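Local structure of 3',5'-cyclic-nucleotide phosphodiesterase 1 (Saccharomyces cerevisiae, 4OJV) at residues E34-R48 with T114-H128. The protein belongs to the class-II cyclic-nucleotide phosphodiesterases, zinc-binding members of the metallo-hydrolase superfamily with a metallo-beta-lactamase-like fold. Residues are numbered along the deposited sequence; the frame is centred on the assembly and turned at random.
Sequences ELIAVDGGAGMYQLR and TYEVFQGITDYYITH. With ZN (zinc ion), chain D.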
ATOM      1  N   GLU A  34      18.727  13.571   7.801  1.00 13.69           N
ATOM      2  CA  GLU A  34      17.404  13.733   8.385  1.00 13.51           C
ATOM      3  C   GLU A  34      16.397  14.253   7.374  1.00 13.30           C
ATOM      4  O   GLU A  34      16.698  15.110   6.545  1.00 13.92           O
ATOM      5  CB  GLU A  34      17.461  14.643   9.616  1.00 15.59           C
ATOM      6  CG  GLU A  34      18.141  14.007  10.826  1.00 18.38           C
ATOM      7  CD  GLU A  34      19.658  14.090  10.797  1.00 19.76           C
ATOM      8  OE1 GLU A  34      20.217  14.844   9.976  1.00 19.55           O
ATOM      9  OE2 GLU A  34      20.304  13.400  11.619  1.00 27.41           O
ATOM     10  N   LEU A  35      15.185  13.706   7.464  1.00 12.10           N
ATOM     11  CA  LEU A  35      14.093  14.009   6.554  1.00 11.56           C
ATOM     12  C   LEU A  35      12.787  14.087   7.334  1.00 11.07           C
ATOM     13  O   LEU A  35      12.611  13.362   8.325  1.00 13.46           O
ATOM     14  CB  LEU A  35      13.958  12.903   5.502  1.00 11.82           C
ATOM     15  CG  LEU A  35      15.150  12.683   4.572  1.00 12.63           C
ATOM     16  CD1 LEU A  35      15.021  11.382   3.793  1.00 14.16           C
ATOM     17  CD2 LEU A  35      15.311  13.871   3.632  1.00 14.22           C
ATOM     18  N   ILE A  36      11.879  14.953   6.886  1.00 10.74           N
ATOM     19  CA  ILE A  36      10.509  15.014   7.387  1.00 11.63           C
ATOM     20  C   ILE A  36       9.588  14.378   6.352  1.00 10.04           C
ATOM     21  O   ILE A  36       9.783  14.577   5.155  1.00 10.66           O
ATOM     22  CB  ILE A  36      10.054  16.486   7.622  1.00 14.44           C
ATOM     23  CG1 ILE A  36      10.707  17.058   8.892  1.00 15.88           C
ATOM     24  CG2 ILE A  36       8.527  16.598   7.634  1.00 15.09           C
ATOM     25  CD1 ILE A  36      10.474  18.542   9.053  1.00 18.14           C
ATOM     26  N   ALA A  37       8.580  13.631   6.794  1.00  9.58           N
ATOM     27  CA  ALA A  37       7.510  13.178   5.907  1.00  9.29           C
ATOM     28  C   ALA A  37       6.211  13.901   6.252  1.00  9.50           C
ATOM     29  O   ALA A  37       5.866  14.045   7.431  1.00 11.08           O
ATOM     30  CB  ALA A  37       7.318  11.674   6.029  1.00 10.33           C
ATOM     31  N   VAL A  38       5.489  14.357   5.229  1.00  8.96           N
ATOM     32  CA  VAL A  38       4.105  14.767   5.398  1.00  8.70           C
ATOM     33  C   VAL A  38       3.248  13.660   4.835  1.00  9.02           C
ATOM     34  O   VAL A  38       3.351  13.306   3.656  1.00  9.20           O
ATOM     35  CB  VAL A  38       3.773  16.118   4.739  1.00  9.89           C
ATOM     36  CG1 VAL A  38       2.341  16.512   5.083  1.00 11.52           C
ATOM     37  CG2 VAL A  38       4.757  17.191   5.189  1.00 12.13           C
ATOM     38  N   ASP A  39       2.398  13.125   5.709  1.00  8.76           N
ATOM     39  CA  ASP A  39       1.646  11.912   5.440  1.00  8.98           C
ATOM     40  C   ASP A  39       2.536  10.686   5.256  1.00  8.54           C
ATOM     41  O   ASP A  39       3.772  10.766   5.333  1.00 10.06           O
ATOM     42  CB  ASP A  39       0.572  12.114   4.369  1.00  9.16           C
ATOM     43  CG  ASP A  39      -0.678  12.757   4.946  1.00  8.92           C
ATOM     44  OD1 ASP A  39      -0.864  12.639   6.186  1.00 10.02           O
ATOM     45  OD2 ASP A  39      -1.467  13.348   4.184  1.00  9.88           O
ATOM     46  N   GLY A  40       1.898   9.546   5.045  1.00  9.19           N
ATOM     47  CA  GLY A  40       2.559   8.269   5.222  1.00 10.40           C
ATOM     48  C   GLY A  40       1.984   7.193   4.339  1.00  8.94           C
ATOM     49  O   GLY A  40       1.958   6.022   4.723  1.00  9.53           O
ATOM     50  N   GLY A  41       1.560   7.572   3.136  1.00  9.29           N
ATOM     51  CA  GLY A  41       1.204   6.595   2.100  1.00 10.90           C
ATOM     52  C   GLY A  41       2.502   5.993   1.536  1.00 12.81           C
ATOM     53  O   GLY A  41       3.174   5.209   2.220  1.00 17.44           O
ATOM     54  N   ALA A  42       2.871   6.327   0.300  1.00 14.88           N
ATOM     55  CA  ALA A  42       4.126   5.831  -0.293  1.00 16.57           C
ATOM     56  C   ALA A  42       5.359   6.115   0.571  1.00 17.63           C
ATOM     57  O   ALA A  42       5.532   7.243   1.012  1.00 18.30           O
ATOM     58  CB  ALA A  42       4.301   6.438  -1.669  1.00 18.24           C
ATOM     59  N   GLY A  43       6.231   5.110   0.761  1.00 13.95           N
ATOM     60  CA  GLY A  43       7.397   5.205   1.662  1.00 13.63           C
ATOM     61  C   GLY A  43       8.650   4.482   1.151  1.00 11.54           C
ATOM     62  O   GLY A  43       9.160   4.813   0.072  1.00 12.06           O
ATOM     63  N   MET A  44       9.135   3.479   1.896  1.00 10.40           N
ATOM     64  CA  MET A  44      10.354   2.739   1.518  1.00 10.89           C
ATOM     65  C   MET A  44      10.338   2.228   0.094  1.00 10.76           C
ATOM     66  O   MET A  44      11.354   2.295  -0.599  1.00 11.93           O
ATOM     67  CB  MET A  44      10.566   1.525   2.426  1.00 12.87           C
ATOM     68  CG  MET A  44      11.036   1.838   3.823  1.00 14.37           C
ATOM     69  SD  MET A  44      11.321   0.314   4.738  1.00 15.10           S
ATOM     70  CE  MET A  44      12.994  -0.096   4.296  1.00 16.67           C
ATOM     71  N   TYR A  45       9.213   1.656  -0.322  1.00 11.53           N
ATOM     72  CA  TYR A  45       9.121   1.068  -1.650  1.00 12.91           C
ATOM     73  C   TYR A  45       9.435   2.118  -2.706  1.00 12.20           C
ATOM     74  O   TYR A  45      10.161   1.859  -3.678  1.00 13.15           O
ATOM     75  CB  TYR A  45       7.730   0.454  -1.859  1.00 14.80           C
ATOM     76  CG  TYR A  45       7.602  -0.427  -3.073  1.00 17.60           C
ATOM     77  CD1 TYR A  45       7.510   0.129  -4.346  1.00 16.93           C
ATOM     78  CD2 TYR A  45       7.551  -1.816  -2.952  1.00 20.76           C
ATOM     79  CE1 TYR A  45       7.378  -0.671  -5.475  1.00 20.11           C
ATOM     80  CE2 TYR A  45       7.418  -2.623  -4.071  1.00 22.50           C
ATOM     81  CZ  TYR A  45       7.333  -2.046  -5.326  1.00 22.02           C
ATOM     82  OH  TYR A  45       7.197  -2.845  -6.438  1.00 26.15           O
ATOM     83  N   GLN A  46       8.894   3.314  -2.514  1.00 11.83           N
ATOM     84  CA  GLN A  46       9.083   4.366  -3.489  1.00 12.10           C
ATOM     85  C   GLN A  46      10.489   4.962  -3.445  1.00 12.55           C
ATOM     86  O   GLN A  46      11.068   5.266  -4.494  1.00 14.12           O
ATOM     87  CB  GLN A  46       8.012   5.447  -3.325  1.00 14.31           C
ATOM     88  CG  GLN A  46       7.984   6.502  -4.434  1.00 18.80           C
ATOM     89  CD  GLN A  46       8.051   5.951  -5.859  1.00 23.70           C
ATOM     90  OE1 GLN A  46       7.412   4.953  -6.198  1.00 21.97           O
ATOM     91  NE2 GLN A  46       8.834   6.614  -6.703  1.00 26.18           N
ATOM     92  N   LEU A  47      11.056   5.098  -2.249  1.00 12.06           N
ATOM     93  CA  LEU A  47      12.455   5.497  -2.128  1.00 12.55           C
ATOM     94  C   LEU A  47      13.355   4.538  -2.898  1.00 12.96           C
ATOM     95  O   LEU A  47      14.257   4.970  -3.625  1.00 14.47           O
ATOM     96  CB  LEU A  47      12.875   5.568  -0.664  1.00 13.23           C
ATOM     97  CG  LEU A  47      12.276   6.743   0.109  1.00 13.28           C
ATOM     98  CD1 LEU A  47      12.466   6.559   1.603  1.00 15.23           C
ATOM     99  CD2 LEU A  47      12.859   8.075  -0.347  1.00 15.28           C
ATOM    100  N   ARG A  48      13.091   3.244  -2.770  1.00 12.08           N
ATOM    101  CA  ARG A  48      13.879   2.244  -3.482  1.00 13.53           C
ATOM    102  C   ARG A  48      13.784   2.422  -5.001  1.00 15.12           C
ATOM    103  O   ARG A  48      14.800   2.344  -5.702  1.00 16.91           O
ATOM    104  CB  ARG A  48      13.435   0.843  -3.093  1.00 12.85           C
ATOM    105  CG  ARG A  48      14.349  -0.257  -3.617  1.00 14.86           C
ATOM    106  CD  ARG A  48      13.934  -1.608  -3.082  1.00 17.88           C
ATOM    107  NE  ARG A  48      12.609  -1.972  -3.569  1.00 18.89           N
ATOM    108  CZ  ARG A  48      11.915  -3.039  -3.182  1.00 21.04           C
ATOM    109  NH1 ARG A  48      12.401  -3.881  -2.278  1.00 23.24           N
ATOM    110  NH2 ARG A  48      10.717  -3.262  -3.703  1.00 23.36           N
ATOM    111  N   THR A 114      18.216   1.756   0.570  1.00 11.80           N
ATOM    112  CA  THR A 114      16.838   2.082   0.926  1.00 11.59           C
ATOM    113  C   THR A 114      16.668   2.137   2.444  1.00 11.20           C
ATOM    114  O   THR A 114      16.110   3.104   2.972  1.00 12.07           O
ATOM    115  CB  THR A 114      15.855   1.066   0.309  1.00 11.28           C
ATOM    116  OG1 THR A 114      16.002   1.065  -1.113  1.00 12.52           O
ATOM    117  CG2 THR A 114      14.415   1.422   0.649  1.00 12.83           C
ATOM    118  N   TYR A 115      17.124   1.098   3.142  1.00 11.41           N
ATOM    119  CA  TYR A 115      17.134   1.135   4.605  1.00 12.32           C
ATOM    120  C   TYR A 115      17.876   2.362   5.151  1.00 12.20           C
ATOM    121  O   TYR A 115      17.391   3.023   6.062  1.00 12.62           O
ATOM    122  CB  TYR A 115      17.747  -0.138   5.196  1.00 12.67           C
ATOM    123  CG  TYR A 115      16.796  -1.313   5.330  1.00 12.61           C
ATOM    124  CD1 TYR A 115      16.006  -1.463   6.468  1.00 12.83           C
ATOM    125  CD2 TYR A 115      16.700  -2.282   4.333  1.00 14.01           C
ATOM    126  CE1 TYR A 115      15.138  -2.547   6.605  1.00 13.63           C
ATOM    127  CE2 TYR A 115      15.847  -3.371   4.464  1.00 14.23           C
ATOM    128  CZ  TYR A 115      15.070  -3.497   5.602  1.00 12.44           C
ATOM    129  OH  TYR A 115      14.225  -4.581   5.714  1.00 14.82           O
ATOM    130  N   GLU A 116      19.039   2.677   4.585  1.00 12.63           N
ATOM    131  CA  GLU A 116      19.834   3.801   5.077  1.00 13.40           C
ATOM    132  C   GLU A 116      19.110   5.143   4.891  1.00 13.72           C
ATOM    133  O   GLU A 116      19.006   5.936   5.827  1.00 14.90           O
ATOM    134  CB  GLU A 116      21.214   3.802   4.415  1.00 15.76           C
ATOM    135  CG  GLU A 116      22.108   2.671   4.890  1.00 20.75           C
ATOM    136  CD  GLU A 116      23.472   2.666   4.235  1.00 25.76           C
ATOM    137  OE1 GLU A 116      24.098   1.586   4.216  1.00 32.74           O
ATOM    138  OE2 GLU A 116      23.917   3.729   3.751  1.00 29.34           O
ATOM    139  N   VAL A 117      18.607   5.401   3.685  1.00 13.24           N
ATOM    140  CA  VAL A 117      17.877   6.654   3.449  1.00 13.12           C
ATOM    141  C   VAL A 117      16.674   6.715   4.376  1.00 12.57           C
ATOM    142  O   VAL A 117      16.395   7.750   4.988  1.00 13.00           O
ATOM    143  CB  VAL A 117      17.415   6.801   1.980  1.00 14.92           C
ATOM    144  CG1 VAL A 117      16.501   8.012   1.804  1.00 16.86           C
ATOM    145  CG2 VAL A 117      18.612   6.910   1.051  1.00 17.36           C
ATOM    146  N   PHE A 118      15.960   5.595   4.487  1.00 12.50           N
ATOM    147  CA  PHE A 118      14.733   5.582   5.244  1.00 12.14           C
ATOM    148  C   PHE A 118      14.925   5.791   6.754  1.00 12.11           C
ATOM    149  O   PHE A 118      14.065   6.381   7.427  1.00 11.99           O
ATOM    150  CB  PHE A 118      13.942   4.318   4.941  1.00 12.84           C
ATOM    151  CG  PHE A 118      12.577   4.350   5.493  1.00 12.95           C
ATOM    152  CD1 PHE A 118      11.631   5.258   5.015  1.00 13.64           C
ATOM    153  CD2 PHE A 118      12.234   3.508   6.539  1.00 14.00           C
ATOM    154  CE1 PHE A 118      10.351   5.304   5.551  1.00 14.22           C
ATOM    155  CE2 PHE A 118      10.945   3.536   7.070  1.00 14.63           C
ATOM    156  CZ  PHE A 118      10.011   4.439   6.581  1.00 13.77           C
ATOM    157  N   GLN A 119      16.074   5.362   7.278  1.00 12.68           N
ATOM    158  CA  GLN A 119      16.358   5.614   8.691  1.00 14.15           C
ATOM    159  C   GLN A 119      16.387   7.113   9.021  1.00 12.57           C
ATOM    160  O   GLN A 119      16.127   7.502  10.150  1.00 14.05           O
ATOM    161  CB  GLN A 119      17.634   4.888   9.149  1.00 19.20           C
ATOM    162  CG  GLN A 119      18.964   5.562   8.853  1.00 26.92           C
ATOM    163  CD  GLN A 119      20.104   4.992   9.688  1.00 32.21           C
ATOM    164  OE1 GLN A 119      19.883   4.303  10.692  1.00 33.97           O
ATOM    165  NE2 GLN A 119      21.332   5.282   9.279  1.00 36.50           N
ATOM    166  N   GLY A 120      16.669   7.942   8.018  1.00 12.14           N
ATOM    167  CA  GLY A 120      16.692   9.384   8.186  1.00 13.11           C
ATOM    168  C   GLY A 120      15.332  10.042   8.323  1.00 12.42           C
ATOM    169  O   GLY A 120      15.258  11.192   8.755  1.00 13.81           O
ATOM    170  N   ILE A 121      14.255   9.348   7.965  1.00 12.90           N
ATOM    171  CA  ILE A 121      12.933   9.932   8.203  1.00 15.66           C
ATOM    172  C   ILE A 121      12.647   9.978   9.728  1.00 15.57           C
ATOM    173  O   ILE A 121      12.345   8.944  10.336  1.00 24.19           O
ATOM    174  CB  ILE A 121      11.853   9.195   7.404  1.00 17.84           C
ATOM    175  CG1 ILE A 121      12.023   9.435   5.909  1.00 20.07           C
ATOM    176  CG2 ILE A 121      10.472   9.699   7.790  1.00 21.92           C
ATOM    177  CD1 ILE A 121      13.080   8.634   5.213  1.00 21.00           C
ATOM    178  N   THR A 122      12.823  11.157  10.331  1.00 16.45           N
ATOM    179  CA  THR A 122      12.758  11.349  11.791  1.00 19.72           C
ATOM    180  C   THR A 122      11.324  11.550  12.290  1.00 17.89           C
ATOM    181  O   THR A 122      10.953  11.123  13.394  1.00 17.94           O
ATOM    182  CB  THR A 122      13.601  12.572  12.251  1.00 18.72           C
ATOM    183  OG1 THR A 122      13.140  13.791  11.624  1.00 22.27           O
ATOM    184  CG2 THR A 122      15.090  12.372  11.980  1.00 22.13           C
ATOM    185  N   ASP A 123      10.524  12.210  11.463  1.00 13.46           N
ATOM    186  CA  ASP A 123       9.262  12.779  11.895  1.00 11.73           C
ATOM    187  C   ASP A 123       8.271  12.692  10.746  1.00 10.56           C
ATOM    188  O   ASP A 123       8.591  13.055   9.613  1.00 10.79           O
ATOM    189  CB  ASP A 123       9.418  14.269  12.269  1.00 14.52           C
ATOM    190  CG  ASP A 123      10.317  14.517  13.485  1.00 15.99           C
ATOM    191  OD1 ASP A 123       9.895  14.272  14.628  1.00 16.13           O
ATOM    192  OD2 ASP A 123      11.420  15.042  13.278  1.00 20.28           O
ATOM    193  N   TYR A 124       7.064  12.230  11.052  1.00  9.48           N
ATOM    194  CA  TYR A 124       5.931  12.288  10.134  1.00  9.28           C
ATOM    195  C   TYR A 124       4.926  13.297  10.664  1.00  9.72           C
ATOM    196  O   TYR A 124       4.651  13.312  11.873  1.00 11.43           O
ATOM    197  CB  TYR A 124       5.213  10.945  10.068  1.00  9.78           C
ATOM    198  CG  TYR A 124       5.951   9.788   9.446  1.00  9.67           C
ATOM    199  CD1 TYR A 124       6.916   9.083  10.159  1.00 11.28           C
ATOM    200  CD2 TYR A 124       5.638   9.359   8.160  1.00 10.01           C
ATOM    201  CE1 TYR A 124       7.568   7.996   9.593  1.00 12.41           C
ATOM    202  CE2 TYR A 124       6.280   8.269   7.590  1.00 10.78           C
ATOM    203  CZ  TYR A 124       7.241   7.598   8.315  1.00 11.52           C
ATOM    204  OH  TYR A 124       7.873   6.496   7.784  1.00 13.07           O
ATOM    205  N   TYR A 125       4.362  14.102   9.764  1.00  9.14           N
ATOM    206  CA  TYR A 125       3.248  14.985  10.090  1.00  9.11           C
ATOM    207  C   TYR A 125       2.054  14.464   9.318  1.00  9.26           C
ATOM    208  O   TYR A 125       1.986  14.595   8.097  1.00  9.82           O
ATOM    209  CB  TYR A 125       3.600  16.439   9.733  1.00 10.15           C
ATOM    210  CG  TYR A 125       4.707  16.959  10.617  1.00  9.79           C
ATOM    211  CD1 TYR A 125       6.042  16.781  10.266  1.00 10.33           C
ATOM    212  CD2 TYR A 125       4.423  17.569  11.838  1.00 11.28           C
ATOM    213  CE1 TYR A 125       7.065  17.229  11.091  1.00 12.09           C
ATOM    214  CE2 TYR A 125       5.434  18.009  12.671  1.00 11.79           C
ATOM    215  CZ  TYR A 125       6.747  17.829  12.295  1.00 12.20           C
ATOM    216  OH  TYR A 125       7.766  18.269  13.112  1.00 15.85           O
ATOM    217  N   ILE A 126       1.128  13.835  10.032  1.00  9.28           N
ATOM    218  CA  ILE A 126       0.012  13.136   9.403  1.00  9.60           C
ATOM    219  C   ILE A 126      -1.203  14.050   9.385  1.00  9.49           C
ATOM    220  O   ILE A 126      -1.513  14.700  10.390  1.00 10.15           O
ATOM    221  CB  ILE A 126      -0.294  11.803  10.140  1.00  9.84           C
ATOM    222  CG1 ILE A 126       0.961  10.909  10.191  1.00 10.53           C
ATOM    223  CG2 ILE A 126      -1.472  11.074   9.495  1.00 10.56           C
ATOM    224  CD1 ILE A 126       1.536  10.507   8.842  1.00 11.04           C
ATOM    225  N   THR A 127      -1.872  14.112   8.235  1.00  9.42           N
ATOM    226  CA  THR A 127      -3.001  15.031   8.079  1.00  9.47           C
ATOM    227  C   THR A 127      -4.315  14.448   8.592  1.00  9.43           C
ATOM    228  O   THR A 127      -5.149  15.149   9.155  1.00 10.56           O
ATOM    229  CB  THR A 127      -3.166  15.478   6.611  1.00  9.76           C
ATOM    230  OG1 THR A 127      -3.519  14.345   5.795  1.00  9.76           O
ATOM    231  CG2 THR A 127      -1.895  16.172   6.099  1.00 10.35           C
ATOM    232  N   HIS A 128      -4.509  13.160   8.347  1.00 10.37           N
ATOM    233  CA  HIS A 128      -5.679  12.432   8.826  1.00 10.27           C
ATOM    234  C   HIS A 128      -5.393  10.961   8.716  1.00  9.60           C
ATOM    235  O   HIS A 128      -4.489  10.570   7.976  1.00  9.75           O
ATOM    236  CB  HIS A 128      -6.971  12.854   8.109  1.00 10.46           C
ATOM    237  CG  HIS A 128      -7.057  12.460   6.641  1.00 10.29           C
ATOM    238  ND1 HIS A 128      -6.198  12.910   5.687  1.00 10.80           N
ATOM    239  CD2 HIS A 128      -7.992  11.661   5.986  1.00 10.97           C
ATOM    240  CE1 HIS A 128      -6.586  12.423   4.478  1.00 11.09           C
ATOM    241  NE2 HIS A 128      -7.687  11.664   4.659  1.00 11.57           N
TER
HETATM  242 ZN    ZN D 403      -9.099  10.937   3.170  1.00 14.28          ZN
HETATM  243  O   HOH W   1      -7.948   9.721   2.253  1.00 13.33           O
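Strands 35-38 and 121-125 pair in parallel near the middle of a mixed sheet, between strands 22-27 and 153-157, while the helices on the same two segments pack over one side of it. A37 lies opposite Y124 and bonds to its two neighbours: its N donates to D123 O (2.9 Å) and its O accepts from Y125 N (2.8 Å). D39 N then bonds to Y125 O.

At D39 the pairing passes to side chains. The D39 carboxylate takes T127 N on OD1 (2.7 Å) and the T127 hydroxyl OG1 on the syn lone pair of OD2 (2.8 Å). With OG1 set between backbone N and carbonyl carbon (chi1 65°), T127 OG1 also accepts a hydrogen bond from H128 ND1 in the imidazole plane, leaving H128 NE2 to bind zinc at 2.2 Å. H128 opens the HxHxDH motif of metallo-beta-lactamase folds; T127, the residue before it, and D39 form a second shell that helps to fix the rotation of the H128 ring. D39 OD2 is also hydrogen-bonded to H133 ND1, of a ligand of the other zinc.

On the sheet face bearing L35, A37, I121 and Y124, L35 CD1 touches I121 CD1. Between the helices, M44 reaches across two rings: CG lies over the centre of the F118 face, 3.4 Å from the centroid, and the bend at chi3 (86°) lays CE over the Y115 face, 3.9 Å from its centroid. L47 CD1 meets the F118 edge at CD1 (3.7 Å).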